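Local coordinates for amino acid amide racemase (Ochrobactrum anthropi, PDB 6GIO), which binds pyridoxal-5'-phosphate and belongs, as a class-III aminotransferase family member, to the large group of PLP-dependent enzymes with an aspartate aminotransferase-like fold, at residues Leu45-Ser50 with Leu382-Thr387; Ala373-Arg378 with Asp417-Asp422; Arg129-Ser134 with Ser193-Gln198. All blocks are in the same frame, centred on the assembly; numbering follows the deposited sequence.

Interaction 1: residues Leu45-Ser50 with Leu382-Thr387; sequences LDLSGS and LGAAFT
With CG turned away from its carbonyl carbon (chi1 -54°) and the chain then extended, L47 sends its CD1 branch over A384, where CD1 lies 3.9 Å from CB; its own CB rests near CB of F386. The backbones of 45-48 and 383-387 run parallel, and the bridges pair L45 with A384 and D46 with A385. L45 uses both of its polar backbone atoms: its N donates to G383 O at 2.9 Å, while its O receives A385 N at 3.0 Å in a nearly straight bond. A weak bond from L47 N to A385 O follows as the segment 45-50 leaves the sheet. G383 comes just after helix 369-382, which it ends in a Schellman motif, so the helix passes directly into the paired strand. D46, the second bridged residue, also opens an Asx turn: S48 N reaches OD1 at 3.1 Å from above the carboxylate plane, and S48 OG meets the same oxygen on its syn side at a short 2.5 Å. L45, L47 and A384 pack against helix 406-424, whereas D46 and A385 meet Y82 of the second subunit, whose OH also bonds to S48 OG. OD2 of D46 is hydrogen-bonded to Y58 OH, so both oxygens of this buried carboxylate have polar partners, which may favour its ionised form beside the subunit interface.

Interaction 2: residues Ala373-Arg378 with Asp417-Asp422; sequences AKIIYR and DQAIGD
The guanidinium of R378 meets D422 along its edge: OD2 sits almost in the guanidinium plane. NE and NH2 both converge on that single oxygen, side-on, NE at 2.9 Å from OD2 and NH2 at a longer 3.3 Å. With both nitrogens on one oxygen and the carboxylate turned 51° from the guanidinium, the pair is no flat fork; NE comes to OD2 on its anti side, whereas NH2 reaches it from above the carboxylate plane. NH1 is held separately by Q381, which helps to fix the rotation of the whole group. A bend at chi2 (61°) lays the aliphatic part of the arginine over the neighbouring helix before the charged end turns to D422, and CG of R378 lies 3.8 Å from CA of A419. These are helices 369-382 and 406-424 of the small domain in the PLP-dependent transferase fold, where helices pack against the sheet that contains strand 384-389. Their axes approach to 8.4 Å and make an angle of 131°, nearer antiparallel than parallel. The small side chain of A419 lies where they come close, its CB 3.7 Å from the carbonyl O of I375. Away from the salt bridge the contact is apolar: CG2 of I375 touches CG1 of I420 at 4.1 Å. I420 continues onto H340 and I342, while I376, facing away from 417-422, packs on F386 and Y388 of the sheet.

Interaction 3: residues Arg129-Ser134 with Ser193-Gln198; sequences RSRIIS and SCPPEQ
R131 and Q198 form the firm part of this contact, their side chains lying side by side and pointing the same way. The guanidinium and amide planes are only 7° apart, and two nitrogens take one oxygen between them: OE1 of Q198 lies 2.8 Å from NE and 2.7 Å from NH2 of R131, in the guanidinium plane. The backbone adds a third link, R131 N to Q198 O at 2.9 Å. Below the polar end, the extended arginine chain packs its CD on Q198 CB and, at 3.9 Å, on the sulfur SG of C194, while P195 CD comes over a face of the guanidinium. Q198 N is bonded to P195 O within the short 3-10 turn.

Toward solvent, at S130 and E197, the fit is looser. S130 N makes only a weak bond to Q198 O, and the exposed E197 offers its backbone rather than its carboxylate. R129 lies along that backbone, with E197 O 3.2 Å from R129 NE, over a guanidinium face and at too poor an angle to bond; its end is held by V199 O and H231 O. The segment 193-198 is the loop that ends a beta-alpha-beta crossover, from strand 164-167 through helix 179-191 to strand 199-204, passing over strand 131-135, which lies between those two strands in the seven-stranded sheet of the PLP-dependent transferase large domain.

Interactions 1 and 2 are neighbours, with centres 12 Å apart. Helix 369-382 runs straight into strand 384-389; the segments of the two interactions alternate along the chain, and the contacts touch: CD1 of L382 lies 3.7 Å from N of A419, and CZ of F386 is 3.8 Å from O of I375. Interaction 3 belongs to the other sheet, on the opposite side of the chain's centre, about 41 Å from interaction 1 and 45 Å from interaction 2 between centres. The T387 side chain is about 11 Å from a bound PLP, while the 129-134 segment ends at S134, which touches H140 of the PLP pocket.

Interaction 1: residues Leu45-Ser50 with Leu382-Thr387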
loop_
_atom_site.group_PDB
_atom_site.type_symbol
_atom_site.label_atom_id
_atom_site.label_comp_id
_atom_site.label_asym_id
_atom_site.label_seq_id
_atom_site.Cartn_x
_atom_site.Cartn_y
_atom_site.Cartn_z
ATOM N N LEU C 45 -14.669 -21.591 11.259
ATOM C CA LEU C 45 -14.275 -22.017 9.915
ATOM C C LEU C 45 -14.248 -20.801 8.976
ATOM O O LEU C 45 -15.232 -20.096 8.849
ATOM C CB LEU C 45 -15.221 -23.107 9.395
ATOM C CG LEU C 45 -14.922 -23.580 7.958
ATOM C CD1 LEU C 45 -13.501 -24.104 7.784
ATOM C CD2 LEU C 45 -15.909 -24.645 7.495
ATOM N N ASP C 46 -13.119 -20.562 8.307
ATOM C CA ASP C 46 -13.003 -19.372 7.497
ATOM C C ASP C 46 -13.356 -19.642 6.055
ATOM O O ASP C 46 -12.539 -20.117 5.284
ATOM C CB ASP C 46 -11.624 -18.706 7.584
ATOM C CG ASP C 46 -11.599 -17.326 6.852
ATOM O OD1 ASP C 46 -12.664 -16.647 6.863
ATOM O OD2 ASP C 46 -10.539 -16.936 6.277
ATOM N N LEU C 47 -14.568 -19.244 5.686
ATOM C CA LEU C 47 -14.995 -19.284 4.286
ATOM C C LEU C 47 -14.763 -17.954 3.559
ATOM O O LEU C 47 -14.958 -17.858 2.350
ATOM C CB LEU C 47 -16.458 -19.658 4.244
ATOM C CG LEU C 47 -16.806 -20.943 4.997
ATOM C CD1 LEU C 47 -18.317 -21.124 5.070
ATOM C CD2 LEU C 47 -16.137 -22.126 4.318
ATOM N N SER C 48 -14.330 -16.944 4.300
ATOM C CA SER C 48 -13.971 -15.654 3.731
ATOM C C SER C 48 -12.567 -15.534 3.146
ATOM O O SER C 48 -12.358 -14.670 2.306
ATOM C CB SER C 48 -14.171 -14.548 4.771
ATOM O OG SER C 48 -13.094 -14.450 5.669
ATOM N N GLY C 49 -11.621 -16.370 3.597
ATOM C CA GLY C 49 -10.206 -16.206 3.274
ATOM C C GLY C 49 -9.677 -14.789 3.535
ATOM O O GLY C 49 -8.752 -14.321 2.827
ATOM N N SER C 50 -10.239 -14.118 4.557
ATOM C CA SER C 50 -9.988 -12.709 4.833
ATOM C C SER C 50 -10.140 -11.870 3.531
ATOM O O SER C 50 -9.430 -10.887 3.341
ATOM C CB SER C 50 -8.622 -12.497 5.514
ATOM O OG SER C 50 -8.620 -12.912 6.882
ATOM N N LEU C 382 -22.960 -19.900 14.358
ATOM C CA LEU C 382 -22.853 -21.316 14.105
ATOM C C LEU C 382 -21.435 -21.787 13.785
ATOM O O LEU C 382 -21.237 -22.994 13.599
ATOM C CB LEU C 382 -23.804 -21.740 12.960
ATOM C CG LEU C 382 -25.285 -21.474 13.246
ATOM C CD1 LEU C 382 -26.106 -21.699 11.975
ATOM C CD2 LEU C 382 -25.780 -22.345 14.412
ATOM N N GLY C 383 -20.465 -20.861 13.708
ATOM C CA GLY C 383 -19.050 -21.237 13.535
ATOM C C GLY C 383 -18.472 -21.118 12.121
ATOM O O GLY C 383 -17.488 -21.787 11.783
ATOM N N ALA C 384 -19.043 -20.239 11.299
ATOM C CA ALA C 384 -18.465 -19.939 9.976
ATOM C C ALA C 384 -18.433 -18.441 9.696
ATOM O O ALA C 384 -19.402 -17.710 10.004
ATOM C CB ALA C 384 -19.214 -20.648 8.879
ATOM N N ALA C 385 -17.309 -17.997 9.116
ATOM C CA ALA C 385 -17.104 -16.603 8.753
ATOM C C ALA C 385 -17.260 -16.401 7.241
ATOM O O ALA C 385 -16.478 -16.962 6.437
ATOM C CB ALA C 385 -15.733 -16.121 9.209
ATOM N N PHE C 386 -18.239 -15.585 6.844
ATOM C CA PHE C 386 -18.353 -15.237 5.411
ATOM C C PHE C 386 -18.910 -13.846 5.262
ATOM O O PHE C 386 -19.133 -13.156 6.271
ATOM C CB PHE C 386 -19.110 -16.314 4.596
ATOM C CG PHE C 386 -20.437 -16.735 5.185
ATOM C CD1 PHE C 386 -20.492 -17.612 6.277
ATOM C CD2 PHE C 386 -21.634 -16.305 4.620
ATOM C CE1 PHE C 386 -21.706 -18.010 6.821
ATOM C CE2 PHE C 386 -22.858 -16.699 5.160
ATOM C CZ PHE C 386 -22.891 -17.540 6.266
ATOM N N THR C 387 -19.111 -13.415 4.011
ATOM C CA THR C 387 -19.480 -12.016 3.729
ATOM C C THR C 387 -20.535 -11.968 2.658
ATOM O O THR C 387 -20.946 -13.001 2.164
ATOM C CB THR C 387 -18.265 -11.206 3.262
ATOM O OG1 THR C 387 -17.779 -11.749 2.030
ATOM C CG2 THR C 387 -17.165 -11.267 4.294
#

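Interaction 2: residues Ala373-Arg378 with Asp417-Asp422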
loop_
_atom_site.group_PDB
_atom_site.type_symbol
_atom_site.label_atom_id
_atom_site.label_comp_id
_atom_site.label_asym_id
_atom_site.label_seq_id
_atom_site.Cartn_x
_atom_site.Cartn_y
_atom_site.Cartn_z
ATOM N N ALA C 373 -27.554 -9.814 5.857
ATOM C CA ALA C 373 -26.737 -9.582 7.074
ATOM C C ALA C 373 -27.053 -10.563 8.214
ATOM O O ALA C 373 -26.155 -10.989 8.920
ATOM C CB ALA C 373 -26.867 -8.134 7.572
ATOM N N LYS C 374 -28.318 -10.939 8.359
ATOM C CA LYS C 374 -28.726 -11.881 9.378
ATOM C C LYS C 374 -28.188 -13.247 9.081
ATOM O O LYS C 374 -27.835 -13.984 9.997
ATOM C CB LYS C 374 -30.257 -11.964 9.483
ATOM C CG LYS C 374 -30.853 -10.789 10.217
ATOM C CD LYS C 374 -32.349 -10.935 10.336
ATOM C CE LYS C 374 -32.924 -9.701 10.999
ATOM N NZ LYS C 374 -34.375 -9.866 11.293
ATOM N N ILE C 375 -28.152 -13.620 7.806
ATOM C CA ILE C 375 -27.571 -14.912 7.441
ATOM C C ILE C 375 -26.066 -14.979 7.818
ATOM O O ILE C 375 -25.591 -15.992 8.360
ATOM C CB ILE C 375 -27.796 -15.217 5.947
ATOM C CG1 ILE C 375 -29.303 -15.423 5.693
ATOM C CG2 ILE C 375 -27.001 -16.437 5.523
ATOM C CD1 ILE C 375 -29.687 -15.374 4.239
ATOM N N ILE C 376 -25.315 -13.912 7.546
ATOM C CA ILE C 376 -23.889 -13.849 7.945
ATOM C C ILE C 376 -23.726 -13.921 9.479
ATOM O O ILE C 376 -22.846 -14.614 10.002
ATOM C CB ILE C 376 -23.217 -12.522 7.509
ATOM C CG1 ILE C 376 -23.371 -12.258 6.011
ATOM C CG2 ILE C 376 -21.755 -12.537 7.866
ATOM C CD1 ILE C 376 -22.757 -13.290 5.119
ATOM N N TYR C 377 -24.549 -13.148 10.185
ATOM C CA TYR C 377 -24.485 -13.124 11.648
ATOM C C TYR C 377 -24.801 -14.487 12.252
ATOM O O TYR C 377 -24.125 -14.974 13.171
ATOM C CB TYR C 377 -25.460 -12.108 12.198
ATOM C CG TYR C 377 -25.473 -12.098 13.686
ATOM C CD1 TYR C 377 -24.561 -11.341 14.387
ATOM C CD2 TYR C 377 -26.410 -12.836 14.397
ATOM C CE1 TYR C 377 -24.565 -11.314 15.767
ATOM C CE2 TYR C 377 -26.425 -12.816 15.779
ATOM C CZ TYR C 377 -25.492 -12.056 16.452
ATOM O OH TYR C 377 -25.497 -12.045 17.819
ATOM N N ARG C 378 -25.832 -15.125 11.748
ATOM C CA ARG C 378 -26.144 -16.453 12.235
ATOM C C ARG C 378 -25.068 -17.464 11.835
ATOM O O ARG C 378 -24.766 -18.387 12.607
ATOM C CB ARG C 378 -27.520 -16.890 11.755
ATOM C CG ARG C 378 -28.015 -18.214 12.312
ATOM C CD ARG C 378 -28.127 -18.147 13.832
ATOM N NE ARG C 378 -28.638 -19.392 14.387
ATOM C CZ ARG C 378 -28.551 -19.726 15.678
ATOM N NH1 ARG C 378 -27.950 -18.918 16.548
ATOM N NH2 ARG C 378 -29.027 -20.880 16.087
ATOM N N ASP C 417 -26.872 -23.771 5.426
ATOM C CA ASP C 417 -28.210 -24.340 5.427
ATOM C C ASP C 417 -28.944 -23.936 6.704
ATOM O O ASP C 417 -30.046 -23.403 6.669
ATOM C CB ASP C 417 -28.078 -25.873 5.281
ATOM C CG ASP C 417 -29.400 -26.615 5.371
ATOM O OD1 ASP C 417 -30.474 -26.021 5.578
ATOM O OD2 ASP C 417 -29.337 -27.842 5.285
ATOM N N GLN C 418 -28.302 -24.139 7.835
ATOM C CA GLN C 418 -28.929 -23.824 9.108
ATOM C C GLN C 418 -29.110 -22.328 9.298
ATOM O O GLN C 418 -30.119 -21.886 9.875
ATOM C CB GLN C 418 -28.092 -24.406 10.253
ATOM C CG GLN C 418 -28.794 -24.305 11.610
ATOM C CD GLN C 418 -30.010 -25.210 11.696
ATOM O OE1 GLN C 418 -31.084 -24.808 12.135
ATOM N NE2 GLN C 418 -29.847 -26.425 11.248
ATOM N N ALA C 419 -28.135 -21.536 8.833
ATOM C CA ALA C 419 -28.221 -20.079 8.995
ATOM C C ALA C 419 -29.391 -19.464 8.166
ATOM O O ALA C 419 -30.152 -18.639 8.662
ATOM C CB ALA C 419 -26.883 -19.398 8.673
ATOM N N ILE C 420 -29.515 -19.883 6.910
ATOM C CA ILE C 420 -30.619 -19.433 6.025
ATOM C C ILE C 420 -31.988 -19.808 6.619
ATOM O O ILE C 420 -32.905 -18.992 6.647
ATOM C CB ILE C 420 -30.494 -20.050 4.626
ATOM C CG1 ILE C 420 -29.255 -19.493 3.926
ATOM C CG2 ILE C 420 -31.711 -19.711 3.804
ATOM C CD1 ILE C 420 -28.894 -20.131 2.607
ATOM N N GLY C 421 -32.099 -21.049 7.089
ATOM C CA GLY C 421 -33.327 -21.554 7.675
ATOM C C GLY C 421 -33.680 -20.784 8.908
ATOM O O GLY C 421 -34.825 -20.401 9.083
ATOM N N ASP C 422 -32.703 -20.538 9.773
ATOM C CA ASP C 422 -32.980 -19.850 11.051
ATOM C C ASP C 422 -33.420 -18.421 10.779
ATOM O O ASP C 422 -34.252 -17.883 11.486
ATOM C CB ASP C 422 -31.748 -19.826 11.962
ATOM C CG ASP C 422 -31.380 -21.206 12.513
ATOM O OD1 ASP C 422 -32.175 -22.137 12.400
ATOM O OD2 ASP C 422 -30.288 -21.359 13.079
#

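Interaction 3: residues Arg129-Ser134 with Ser193-Gln198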
loop_
_atom_site.group_PDB
_atom_site.type_symbol
_atom_site.label_atom_id
_atom_site.label_comp_id
_atom_site.label_asym_id
_atom_site.label_seq_id
_atom_site.Cartn_x
_atom_site.Cartn_y
_atom_site.Cartn_z
ATOM N N ARG C 129 -2.342 8.083 -24.446
ATOM C CA ARG C 129 -3.772 8.131 -24.593
ATOM C C ARG C 129 -4.396 8.308 -23.197
ATOM O O ARG C 129 -3.904 7.795 -22.244
ATOM C CB ARG C 129 -4.229 6.830 -25.214
ATOM C CG ARG C 129 -3.574 6.479 -26.546
ATOM C CD ARG C 129 -4.092 5.130 -26.945
ATOM N NE ARG C 129 -3.640 4.659 -28.239
ATOM C CZ ARG C 129 -4.216 3.683 -28.918
ATOM N NH1 ARG C 129 -5.316 3.081 -28.451
ATOM N NH2 ARG C 129 -3.717 3.339 -30.092
ATOM N N SER C 130 -5.492 9.031 -23.102
ATOM C CA SER C 130 -6.019 9.476 -21.827
ATOM C C SER C 130 -7.272 8.746 -21.386
ATOM O O SER C 130 -7.657 8.816 -20.209
ATOM C CB SER C 130 -6.306 10.998 -21.930
ATOM O OG SER C 130 -7.207 11.268 -23.023
ATOM N N ARG C 131 -7.931 8.075 -22.330
ATOM C CA ARG C 131 -9.210 7.436 -22.065
ATOM C C ARG C 131 -9.062 5.974 -21.596
ATOM O O ARG C 131 -8.126 5.254 -22.010
ATOM C CB ARG C 131 -10.084 7.489 -23.305
ATOM C CG ARG C 131 -10.459 8.899 -23.734
ATOM C CD ARG C 131 -11.359 8.808 -24.950
ATOM N NE ARG C 131 -11.435 10.049 -25.734
ATOM C CZ ARG C 131 -12.357 10.989 -25.570
ATOM N NH1 ARG C 131 -13.299 10.893 -24.625
ATOM N NH2 ARG C 131 -12.318 12.054 -26.363
ATOM N N ILE C 132 -9.999 5.566 -20.731
ATOM C CA ILE C 132 -9.992 4.239 -20.120
ATOM C C ILE C 132 -11.368 3.568 -20.236
ATOM O O ILE C 132 -12.367 4.209 -19.984
ATOM C CB ILE C 132 -9.571 4.309 -18.616
ATOM C CG1 ILE C 132 -8.105 4.751 -18.481
ATOM C CG2 ILE C 132 -9.771 2.957 -17.930
ATOM C CD1 ILE C 132 -7.075 3.836 -19.100
ATOM N N ILE C 133 -11.408 2.278 -20.574
ATOM C CA ILE C 133 -12.675 1.526 -20.589
ATOM C C ILE C 133 -12.730 0.692 -19.312
ATOM O O ILE C 133 -11.811 -0.017 -18.995
ATOM C CB ILE C 133 -12.855 0.676 -21.856
ATOM C CG1 ILE C 133 -12.829 1.587 -23.099
ATOM C CG2 ILE C 133 -14.184 -0.100 -21.829
ATOM C CD1 ILE C 133 -12.431 0.875 -24.370
ATOM N N SER C 134 -13.822 0.818 -18.597
ATOM C CA SER C 134 -14.067 0.031 -17.409
ATOM C C SER C 134 -15.546 -0.486 -17.351
ATOM O O SER C 134 -16.355 -0.173 -18.224
ATOM C CB SER C 134 -13.760 0.921 -16.232
ATOM O OG SER C 134 -13.932 0.234 -15.036
ATOM N N SER C 193 -18.333 9.348 -29.669
ATOM C CA SER C 193 -17.751 10.197 -28.677
ATOM C C SER C 193 -16.521 9.627 -27.928
ATOM O O SER C 193 -15.861 10.364 -27.205
ATOM C CB SER C 193 -18.859 10.654 -27.695
ATOM O OG SER C 193 -19.495 9.571 -27.072
ATOM N N CYS C 194 -16.175 8.356 -28.122
ATOM C CA CYS C 194 -14.977 7.760 -27.510
ATOM C C CYS C 194 -14.058 7.145 -28.556
ATOM O O CYS C 194 -13.975 5.907 -28.638
ATOM C CB CYS C 194 -15.412 6.673 -26.532
ATOM S SG CYS C 194 -14.068 6.067 -25.506
ATOM N N PRO C 195 -13.319 7.988 -29.316
ATOM C CA PRO C 195 -12.510 7.413 -30.388
ATOM C C PRO C 195 -11.515 6.417 -29.836
ATOM O O PRO C 195 -10.771 6.724 -28.890
ATOM C CB PRO C 195 -11.809 8.648 -31.050
ATOM C CG PRO C 195 -12.668 9.837 -30.665
ATOM C CD PRO C 195 -13.212 9.471 -29.288
ATOM N N PRO C 196 -11.468 5.226 -30.438
ATOM C CA PRO C 196 -10.695 4.174 -29.776
ATOM C C PRO C 196 -9.182 4.394 -29.756
ATOM O O PRO C 196 -8.537 3.886 -28.858
ATOM C CB PRO C 196 -11.083 2.911 -30.565
ATOM C CG PRO C 196 -11.418 3.436 -31.945
ATOM C CD PRO C 196 -12.004 4.797 -31.740
ATOM N N GLU C 197 -8.643 5.188 -30.692
ATOM C CA GLU C 197 -7.217 5.553 -30.675
ATOM C C GLU C 197 -6.877 6.543 -29.554
ATOM O O GLU C 197 -5.702 6.869 -29.343
ATOM C CB GLU C 197 -6.751 6.063 -32.055
ATOM C CG GLU C 197 -7.226 7.465 -32.413
ATOM C CD GLU C 197 -8.705 7.588 -32.887
ATOM O OE1 GLU C 197 -9.464 6.577 -33.010
ATOM O OE2 GLU C 197 -9.105 8.753 -33.138
ATOM N N GLN C 198 -7.882 6.990 -28.800
ATOM C CA GLN C 198 -7.627 7.829 -27.620
ATOM C C GLN C 198 -7.737 7.019 -26.314
ATOM O O GLN C 198 -7.625 7.567 -25.203
ATOM C CB GLN C 198 -8.573 9.024 -27.590
ATOM C CG GLN C 198 -8.336 10.019 -28.720
ATOM C CD GLN C 198 -9.342 11.156 -28.742
ATOM O OE1 GLN C 198 -10.228 11.266 -27.891
ATOM N NE2 GLN C 198 -9.216 12.002 -29.739
#